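Local coordinates for DNA mismatch repair protein MutL (Aquifex aeolicus, PDB 6LZI), which probably binds and hydrolyses ATP through its N-terminal ATPase domain as part of DNA mismatch repair, at residues 165-170 against 177-182; 20-25 against 93-98. All coordinates share one frame; numbering follows the deposited sequence.

Contact 1: residues 165-170 against 177-182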
ATOM      1  N   GLU A 165       0.641  -8.264   2.126  1.00 24.88           N
ATOM      2  CA  GLU A 165      -0.331  -8.299   1.024  1.00 27.21           C
ATOM      3  C   GLU A 165      -0.754  -6.901   0.566  1.00 26.69           C
ATOM      4  O   GLU A 165      -0.881  -6.643  -0.636  1.00 25.08           O
ATOM      5  CB  GLU A 165      -1.603  -9.069   1.427  1.00 30.16           C
ATOM      6  CG  GLU A 165      -1.464 -10.607   1.368  1.00 38.84           C
ATOM      7  CD  GLU A 165      -0.818 -11.074   0.062  1.00 46.11           C
ATOM      8  OE1 GLU A 165       0.308 -11.639   0.100  1.00 47.13           O
ATOM      9  OE2 GLU A 165      -1.420 -10.821  -1.011  1.00 47.09           O
ATOM     10  N   LEU A 166      -1.030  -5.998   1.508  1.00 22.61           N
ATOM     11  CA  LEU A 166      -1.355  -4.614   1.152  1.00 22.73           C
ATOM     12  C   LEU A 166      -0.264  -3.954   0.335  1.00 23.71           C
ATOM     13  O   LEU A 166      -0.557  -3.248  -0.625  1.00 20.77           O
ATOM     14  CB  LEU A 166      -1.621  -3.791   2.419  1.00 22.13           C
ATOM     15  CG  LEU A 166      -1.912  -2.315   2.158  1.00 23.56           C
ATOM     16  CD1 LEU A 166      -3.345  -2.161   1.573  1.00 26.42           C
ATOM     17  CD2 LEU A 166      -1.694  -1.427   3.416  1.00 24.36           C
ATOM     18  N   ILE A 167       1.001  -4.096   0.743  1.00 21.53           N
ATOM     19  CA  ILE A 167       2.065  -3.409  -0.021  1.00 21.89           C
ATOM     20  C   ILE A 167       2.210  -4.036  -1.405  1.00 20.27           C
ATOM     21  O   ILE A 167       2.415  -3.335  -2.394  1.00 24.69           O
ATOM     22  CB  ILE A 167       3.406  -3.430   0.733  1.00 22.53           C
ATOM     23  CG1 ILE A 167       3.261  -2.737   2.098  1.00 21.32           C
ATOM     24  CG2 ILE A 167       4.475  -2.775  -0.200  1.00 23.14           C
ATOM     25  CD1 ILE A 167       2.761  -1.270   2.040  1.00 24.00           C
ATOM     26  N   LYS A 168       2.019  -5.361  -1.509  1.00 20.24           N
ATOM     27  CA  LYS A 168       2.005  -5.982  -2.831  1.00 24.56           C
ATOM     28  C   LYS A 168       0.913  -5.388  -3.689  1.00 22.04           C
ATOM     29  O   LYS A 168       1.120  -5.132  -4.881  1.00 19.44           O
ATOM     30  CB  LYS A 168       1.834  -7.504  -2.717  1.00 25.79           C
ATOM     31  CG  LYS A 168       3.088  -8.165  -2.171  1.00 26.44           C
ATOM     32  CD  LYS A 168       2.873  -9.670  -1.963  1.00 29.15           C
ATOM     33  CE  LYS A 168       4.199 -10.246  -1.360  1.00 33.22           C
ATOM     34  NZ  LYS A 168       4.238 -11.731  -1.442  1.00 36.63           N
ATOM     35  N   GLU A 169      -0.245  -5.136  -3.085  1.00 21.69           N
ATOM     36  CA  GLU A 169      -1.384  -4.611  -3.841  1.00 24.04           C
ATOM     37  C   GLU A 169      -1.114  -3.217  -4.369  1.00 20.64           C
ATOM     38  O   GLU A 169      -1.421  -2.910  -5.528  1.00 19.48           O
ATOM     39  CB  GLU A 169      -2.588  -4.647  -2.929  1.00 25.45           C
ATOM     40  CG  GLU A 169      -3.854  -3.983  -3.365  1.00 29.98           C
ATOM     41  CD  GLU A 169      -4.934  -4.279  -2.326  1.00 35.80           C
ATOM     42  OE1 GLU A 169      -5.222  -3.371  -1.508  1.00 34.81           O
ATOM     43  OE2 GLU A 169      -5.430  -5.431  -2.309  1.00 47.41           O
ATOM     44  N   TYR A 170      -0.541  -2.355  -3.539  1.00 22.86           N
ATOM     45  CA  TYR A 170      -0.100  -1.047  -4.025  1.00 20.67           C
ATOM     46  C   TYR A 170       1.045  -1.175  -5.045  1.00 21.49           C
ATOM     47  O   TYR A 170       1.144  -0.405  -6.019  1.00 21.51           O
ATOM     48  CB  TYR A 170       0.425  -0.232  -2.845  1.00 19.89           C
ATOM     49  CG  TYR A 170      -0.634   0.409  -2.016  1.00 21.14           C
ATOM     50  CD1 TYR A 170      -1.374   1.403  -2.521  1.00 23.30           C
ATOM     51  CD2 TYR A 170      -0.820   0.058  -0.678  1.00 17.90           C
ATOM     52  CE1 TYR A 170      -2.313   2.038  -1.780  1.00 27.12           C
ATOM     53  CE2 TYR A 170      -1.784   0.705   0.107  1.00 23.12           C
ATOM     54  CZ  TYR A 170      -2.531   1.688  -0.487  1.00 26.49           C
ATOM     55  OH  TYR A 170      -3.468   2.423   0.218  1.00 32.08           O
ATOM     56  N   VAL A 177       6.661   3.256  -8.984  1.00 21.32           N
ATOM     57  CA  VAL A 177       7.006   3.615  -7.609  1.00 20.99           C
ATOM     58  C   VAL A 177       7.851   2.512  -7.000  1.00 20.43           C
ATOM     59  O   VAL A 177       7.564   1.334  -7.176  1.00 20.98           O
ATOM     60  CB  VAL A 177       5.748   3.853  -6.758  1.00 20.48           C
ATOM     61  CG1 VAL A 177       6.099   4.205  -5.266  1.00 20.69           C
ATOM     62  CG2 VAL A 177       5.012   5.047  -7.401  1.00 22.00           C
ATOM     63  N   GLU A 178       8.881   2.905  -6.272  1.00 19.35           N
ATOM     64  CA  GLU A 178       9.641   1.917  -5.530  1.00 17.52           C
ATOM     65  C   GLU A 178       8.979   1.686  -4.190  1.00 20.39           C
ATOM     66  O   GLU A 178       8.520   2.626  -3.546  1.00 22.23           O
ATOM     67  CB  GLU A 178      11.096   2.394  -5.370  1.00 19.43           C
ATOM     68  CG  GLU A 178      11.963   1.459  -4.517  1.00 26.66           C
ATOM     69  CD  GLU A 178      13.382   1.944  -4.530  1.00 31.96           C
ATOM     70  OE1 GLU A 178      14.125   1.637  -3.591  1.00 34.62           O
ATOM     71  OE2 GLU A 178      13.755   2.627  -5.504  1.00 34.42           O
ATOM     72  N   PHE A 179       8.927   0.425  -3.772  1.00 19.98           N
ATOM     73  CA  PHE A 179       8.404   0.085  -2.465  1.00 20.38           C
ATOM     74  C   PHE A 179       9.411  -0.767  -1.723  1.00 18.65           C
ATOM     75  O   PHE A 179       9.944  -1.732  -2.266  1.00 20.41           O
ATOM     76  CB  PHE A 179       7.082  -0.720  -2.573  1.00 20.77           C
ATOM     77  CG  PHE A 179       5.963   0.072  -3.099  1.00 19.68           C
ATOM     78  CD1 PHE A 179       5.135   0.781  -2.245  1.00 23.30           C
ATOM     79  CD2 PHE A 179       5.693   0.086  -4.487  1.00 21.61           C
ATOM     80  CE1 PHE A 179       4.097   1.526  -2.728  1.00 18.60           C
ATOM     81  CE2 PHE A 179       4.687   0.870  -4.974  1.00 21.45           C
ATOM     82  CZ  PHE A 179       3.914   1.571  -4.101  1.00 20.39           C
ATOM     83  N   THR A 180       9.582  -0.476  -0.454  1.00 21.24           N
ATOM     84  CA  THR A 180      10.351  -1.326   0.413  1.00 18.64           C
ATOM     85  C   THR A 180       9.518  -1.584   1.659  1.00 21.92           C
ATOM     86  O   THR A 180       8.835  -0.679   2.144  1.00 20.48           O
ATOM     87  CB  THR A 180      11.675  -0.655   0.796  1.00 29.10           C
ATOM     88  OG1 THR A 180      12.382  -0.335  -0.423  1.00 32.74           O
ATOM     89  CG2 THR A 180      12.511  -1.610   1.551  1.00 32.20           C
ATOM     90  N   LEU A 181       9.608  -2.822   2.191  1.00 21.91           N
ATOM     91  CA  LEU A 181       9.014  -3.156   3.492  1.00 20.13           C
ATOM     92  C   LEU A 181      10.068  -3.848   4.339  1.00 24.87           C
ATOM     93  O   LEU A 181      10.623  -4.844   3.903  1.00 28.49           O
ATOM     94  CB  LEU A 181       7.818  -4.111   3.324  1.00 22.24           C
ATOM     95  CG  LEU A 181       7.194  -4.674   4.616  1.00 23.51           C
ATOM     96  CD1 LEU A 181       6.507  -3.590   5.503  1.00 22.06           C
ATOM     97  CD2 LEU A 181       6.151  -5.745   4.202  1.00 24.79           C
ATOM     98  N   PHE A 182      10.325  -3.314   5.545  1.00 28.20           N
ATOM     99  CA  PHE A 182      11.075  -3.964   6.599  1.00 27.79           C
ATOM    100  C   PHE A 182      10.083  -4.436   7.661  1.00 27.62           C
ATOM    101  O   PHE A 182       9.269  -3.647   8.128  1.00 26.71           O
ATOM    102  CB  PHE A 182      12.058  -2.991   7.265  1.00 31.12           C
ATOM    103  CG  PHE A 182      13.077  -2.409   6.337  1.00 37.78           C
ATOM    104  CD1 PHE A 182      14.263  -3.053   6.115  1.00 37.19           C
ATOM    105  CD2 PHE A 182      12.826  -1.210   5.650  1.00 44.28           C
ATOM    106  CE1 PHE A 182      15.197  -2.527   5.237  1.00 38.99           C
ATOM    107  CE2 PHE A 182      13.768  -0.676   4.778  1.00 41.99           C
ATOM    108  CZ  PHE A 182      14.940  -1.342   4.559  1.00 36.58           C
TER
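Ile167 and Tyr170 on helix 156-173 meet Phe179 of strand 178-183 in a buried, apolar helix-on-sheet contact, its centre about 5 Å from the centre of the chain. No hydrogen bond spans the two segments, and the summed buried surface is a modest 213 Å². The nearest backbones are those of Ile167 and Phe179, whose CA atoms stand 7.6 Å apart, so side chains fill the interval. Phe179 places CG anti to its carbonyl carbon (chi1 -68°), which carries the ring from the strand across to the helix. Two parts of this side chain are engaged. At its root, the CG2 branch of Ile167 lies 4.1 Å from Phe179 CB and also nears CD1; at its far end, Tyr170 CB is 4.1 Å from Phe179 CE1. Phe179 CZ comes 3.9 Å from Tyr170 O, a carbonyl oxygen that also accepts a hydrogen bond from Asn174 ND2. Ile167 sets CG2 anti to its own N (chi1 -59°), turning that methyl to the strand. The phenol of Tyr170 instead leads away, with Leu166 CD2 in plane at its edge. With only the methyl of an alanine at Phe179, a gap would probably open between helix and strand, leaving Ile167 CG2 and Tyr170 CB without their aromatic neighbour. Around this core, Ile167 also touches Val37 and Leu189 on the strands flanking 178-183, while Phe179 reaches Ala171. Four residues, 174-177, link the helix to the strand, so the chain turns back and the strand runs beneath the helix it follows. Helices laid over one face of a mixed sheet in this manner characterise the alpha/beta sandwich of the GHKL, or Bergerat, ATP-binding fold.

Contact 2: residues 20-25 against 93-98; sequences VKELVE and YSISSV
Lys21 NZ is gripped by two carboxylates of its own helix, and one belongs to Glu22, which also touches Ile95 across the contact. The shorter bond, from NZ to Glu22 OE1, measures 2.9 Å and meets that oxygen from above the carboxylate plane, 51° out of it. The second, to Glu25 OE2 at 3.3 Å, is weak; together they make a salt-bridge network along one flank of the helix. A bend at chi2 of Glu22 (-69°) folds its carboxylate back to the lysine, and toward segment 93-98 the residue presents its CB methylene. There the contact is small and apolar, burying 96 Å² in all, with no hydrogen bond across it. One methyl carries it: Ile95 CD1 lies 3.9 Å from Glu22 CB and 4.0 Å from Leu23 CD2, at the two neighbouring side chains. Ile95 gets there with its longer branch extended (chi2 170°), bridging backbones whose nearest CA atoms, those of Glu22 and Ile95, are 8.9 Å apart. Leu23 and Ile95 meet at a slant, end against end. Beyond Ile95, the last turn of its helix is tied down by Ser97 OG, which donates to Ser94 O at 3.1 Å from above the carbonyl plane. The Glu22 side chain comes within about 4 Å of the bound magnesium ion, so this face of helix 16-29 borders the nucleotide site. Among its neighbours, the helix rests Leu23 and Val24 on Val49 of strand 46-51 and turns Val20 to helix 156-173; helix 91-96 packs against it, where Glu22 also touches Ala91 and Leu23 touches Leu92, with Ile13 against Ile95.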
ATOM      1  N   VAL A  20      -1.199   1.482   7.728  1.00 20.66           N
ATOM      2  CA  VAL A  20      -0.274   1.453   6.598  1.00 18.63           C
ATOM      3  C   VAL A  20      -0.993   1.908   5.349  1.00 18.45           C
ATOM      4  O   VAL A  20      -0.481   2.699   4.579  1.00 20.67           O
ATOM      5  CB  VAL A  20       0.241   0.030   6.397  1.00 22.58           C
ATOM      6  CG1 VAL A  20       1.159  -0.090   5.176  1.00 22.61           C
ATOM      7  CG2 VAL A  20       1.010  -0.399   7.636  1.00 23.97           C
ATOM      8  N   LYS A  21      -2.258   1.501   5.224  1.00 22.03           N
ATOM      9  CA  LYS A  21      -2.995   1.834   4.010  1.00 19.22           C
ATOM     10  C   LYS A  21      -3.119   3.350   3.885  1.00 19.41           C
ATOM     11  O   LYS A  21      -2.857   3.960   2.807  1.00 19.66           O
ATOM     12  CB  LYS A  21      -4.390   1.186   4.075  1.00 24.12           C
ATOM     13  CG  LYS A  21      -5.270   1.527   2.876  1.00 25.84           C
ATOM     14  CD  LYS A  21      -6.166   2.726   3.179  1.00 35.86           C
ATOM     15  CE  LYS A  21      -7.279   2.840   2.187  1.00 44.55           C
ATOM     16  NZ  LYS A  21      -7.981   4.125   2.442  1.00 44.97           N
ATOM     17  N   GLU A  22      -3.580   3.974   4.968  1.00 19.58           N
ATOM     18  CA  GLU A  22      -3.805   5.416   4.939  1.00 19.08           C
ATOM     19  C   GLU A  22      -2.517   6.125   4.723  1.00 20.91           C
ATOM     20  O   GLU A  22      -2.480   7.073   3.937  1.00 21.36           O
ATOM     21  CB  GLU A  22      -4.465   5.930   6.192  1.00 20.59           C
ATOM     22  CG  GLU A  22      -5.808   5.267   6.434  1.00 20.60           C
ATOM     23  CD  GLU A  22      -6.862   5.679   5.411  1.00 25.66           C
ATOM     24  OE1 GLU A  22      -7.862   4.937   5.203  1.00 29.87           O
ATOM     25  OE2 GLU A  22      -6.692   6.718   4.763  1.00 24.22           O
ATOM     26  N   LEU A  23      -1.421   5.651   5.363  1.00 17.88           N
ATOM     27  CA  LEU A  23      -0.173   6.394   5.144  1.00 16.67           C
ATOM     28  C   LEU A  23       0.336   6.241   3.706  1.00 19.86           C
ATOM     29  O   LEU A  23       0.761   7.219   3.094  1.00 20.51           O
ATOM     30  CB  LEU A  23       0.913   5.964   6.158  1.00 15.01           C
ATOM     31  CG  LEU A  23       0.385   6.315   7.558  1.00 16.86           C
ATOM     32  CD1 LEU A  23       1.476   5.764   8.583  1.00 21.53           C
ATOM     33  CD2 LEU A  23       0.028   7.728   7.865  1.00 18.06           C
ATOM     34  N   VAL A  24       0.321   5.018   3.151  1.00 20.28           N
ATOM     35  CA  VAL A  24       0.893   4.844   1.821  1.00 19.15           C
ATOM     36  C   VAL A  24      -0.001   5.546   0.815  1.00 20.08           C
ATOM     37  O   VAL A  24       0.469   6.139  -0.152  1.00 20.52           O
ATOM     38  CB  VAL A  24       1.002   3.334   1.537  1.00 16.77           C
ATOM     39  CG1 VAL A  24       1.265   3.071   0.095  1.00 17.40           C
ATOM     40  CG2 VAL A  24       2.107   2.669   2.481  1.00 18.41           C
ATOM     41  N   GLU A  25      -1.308   5.539   1.061  1.00 18.17           N
ATOM     42  CA  GLU A  25      -2.180   6.324   0.180  1.00 16.75           C
ATOM     43  C   GLU A  25      -1.758   7.790   0.165  1.00 20.58           C
ATOM     44  O   GLU A  25      -1.700   8.400  -0.919  1.00 25.86           O
ATOM     45  CB  GLU A  25      -3.659   6.167   0.592  1.00 21.63           C
ATOM     46  CG  GLU A  25      -4.621   7.051  -0.211  1.00 27.82           C
ATOM     47  CD  GLU A  25      -6.082   6.776   0.142  1.00 34.30           C
ATOM     48  OE1 GLU A  25      -6.849   7.691   0.595  1.00 33.62           O
ATOM     49  OE2 GLU A  25      -6.484   5.628  -0.091  1.00 38.06           O
ATOM     50  N   TYR A  93      -5.843  12.381  11.719  1.00 27.37           N
ATOM     51  CA  TYR A  93      -6.440  12.658  13.017  1.00 31.93           C
ATOM     52  C   TYR A  93      -6.843  11.369  13.684  1.00 36.17           C
ATOM     53  O   TYR A  93      -6.611  11.150  14.889  1.00 33.92           O
ATOM     54  CB  TYR A  93      -7.668  13.522  12.847  1.00 29.42           C
ATOM     55  CG  TYR A  93      -8.452  13.674  14.107  1.00 30.90           C
ATOM     56  CD1 TYR A  93      -7.998  14.466  15.127  1.00 37.25           C
ATOM     57  CD2 TYR A  93      -9.661  13.015  14.269  1.00 40.06           C
ATOM     58  CE1 TYR A  93      -8.730  14.599  16.308  1.00 47.35           C
ATOM     59  CE2 TYR A  93     -10.414  13.158  15.436  1.00 47.16           C
ATOM     60  CZ  TYR A  93      -9.937  13.941  16.442  1.00 51.92           C
ATOM     61  OH  TYR A  93     -10.690  14.061  17.592  1.00 60.89           O
ATOM     62  N   SER A  94      -7.517  10.528  12.918  1.00 34.38           N
ATOM     63  CA  SER A  94      -8.028   9.308  13.481  1.00 32.18           C
ATOM     64  C   SER A  94      -6.860   8.391  13.863  1.00 32.14           C
ATOM     65  O   SER A  94      -6.909   7.741  14.919  1.00 33.77           O
ATOM     66  CB  SER A  94      -9.056   8.720  12.485  1.00 29.46           C
ATOM     67  OG  SER A  94      -8.537   7.587  11.854  1.00 43.22           O
ATOM     68  N   ILE A  95      -5.737   8.421  13.115  1.00 23.91           N
ATOM     69  CA  ILE A  95      -4.559   7.610  13.494  1.00 19.02           C
ATOM     70  C   ILE A  95      -3.871   8.191  14.722  1.00 21.28           C
ATOM     71  O   ILE A  95      -3.477   7.457  15.631  1.00 23.43           O
ATOM     72  CB  ILE A  95      -3.563   7.517  12.318  1.00 22.29           C
ATOM     73  CG1 ILE A  95      -4.176   6.709  11.155  1.00 25.17           C
ATOM     74  CG2 ILE A  95      -2.180   6.872  12.739  1.00 21.46           C
ATOM     75  CD1 ILE A  95      -3.359   6.783   9.869  1.00 28.69           C
ATOM     76  N   SER A  96      -3.733   9.496  14.782  1.00 23.94           N
ATOM     77  CA  SER A  96      -2.987  10.079  15.912  1.00 25.98           C
ATOM     78  C   SER A  96      -3.760   9.997  17.212  1.00 27.10           C
ATOM     79  O   SER A  96      -3.169  10.045  18.302  1.00 23.36           O
ATOM     80  CB  SER A  96      -2.676  11.525  15.593  1.00 26.04           C
ATOM     81  OG  SER A  96      -3.890  12.314  15.595  1.00 28.24           O
ATOM     82  N   SER A  97      -5.070   9.825  17.124  1.00 22.81           N
ATOM     83  CA  SER A  97      -5.820   9.814  18.366  1.00 31.21           C
ATOM     84  C   SER A  97      -5.821   8.449  19.055  1.00 34.01           C
ATOM     85  O   SER A  97      -6.447   8.283  20.128  1.00 31.33           O
ATOM     86  CB  SER A  97      -7.228  10.314  18.062  1.00 34.40           C
ATOM     87  OG  SER A  97      -7.935   9.436  17.246  1.00 43.36           O
ATOM     88  N   VAL A  98      -5.099   7.486  18.508  1.00 31.74           N
ATOM     89  CA  VAL A  98      -5.199   6.087  18.893  1.00 25.65           C
ATOM     90  C   VAL A  98      -3.768   5.549  18.922  1.00 28.79           C
ATOM     91  O   VAL A  98      -3.525   4.357  18.852  1.00 29.74           O
ATOM     92  CB  VAL A  98      -6.213   5.452  17.910  1.00 33.02           C
ATOM     93  CG1 VAL A  98      -5.682   4.792  16.641  1.00 27.54           C
ATOM     94  CG2 VAL A  98      -7.493   5.034  18.517  1.00 28.89           C
TER

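How the contacts relate
Helix 16-29 links the two contacts, whose centres lie 16 Å apart. Its segment 20-25 meets helix 91-96 in contact 2 and helix 156-173 of contact 1. At this second junction, Tyr170 OH is 3.1 Å from Lys21 O, a probable hydrogen bond, while Ile167 CD1 packs on Val20 CG1 at 3.7 Å and Leu166 CD2 on Val20 CG1 at 3.6 Å. Contact 2 is nearer the ligands: the Glu22 side chain is about 5 Å from ADP, against about 10 Å for that of Tyr170. Asn26, Ser27 and Ala30, with Ala91 and Leu92 of helix 91-96, line the ADP pocket, while contact 1 lies further from it.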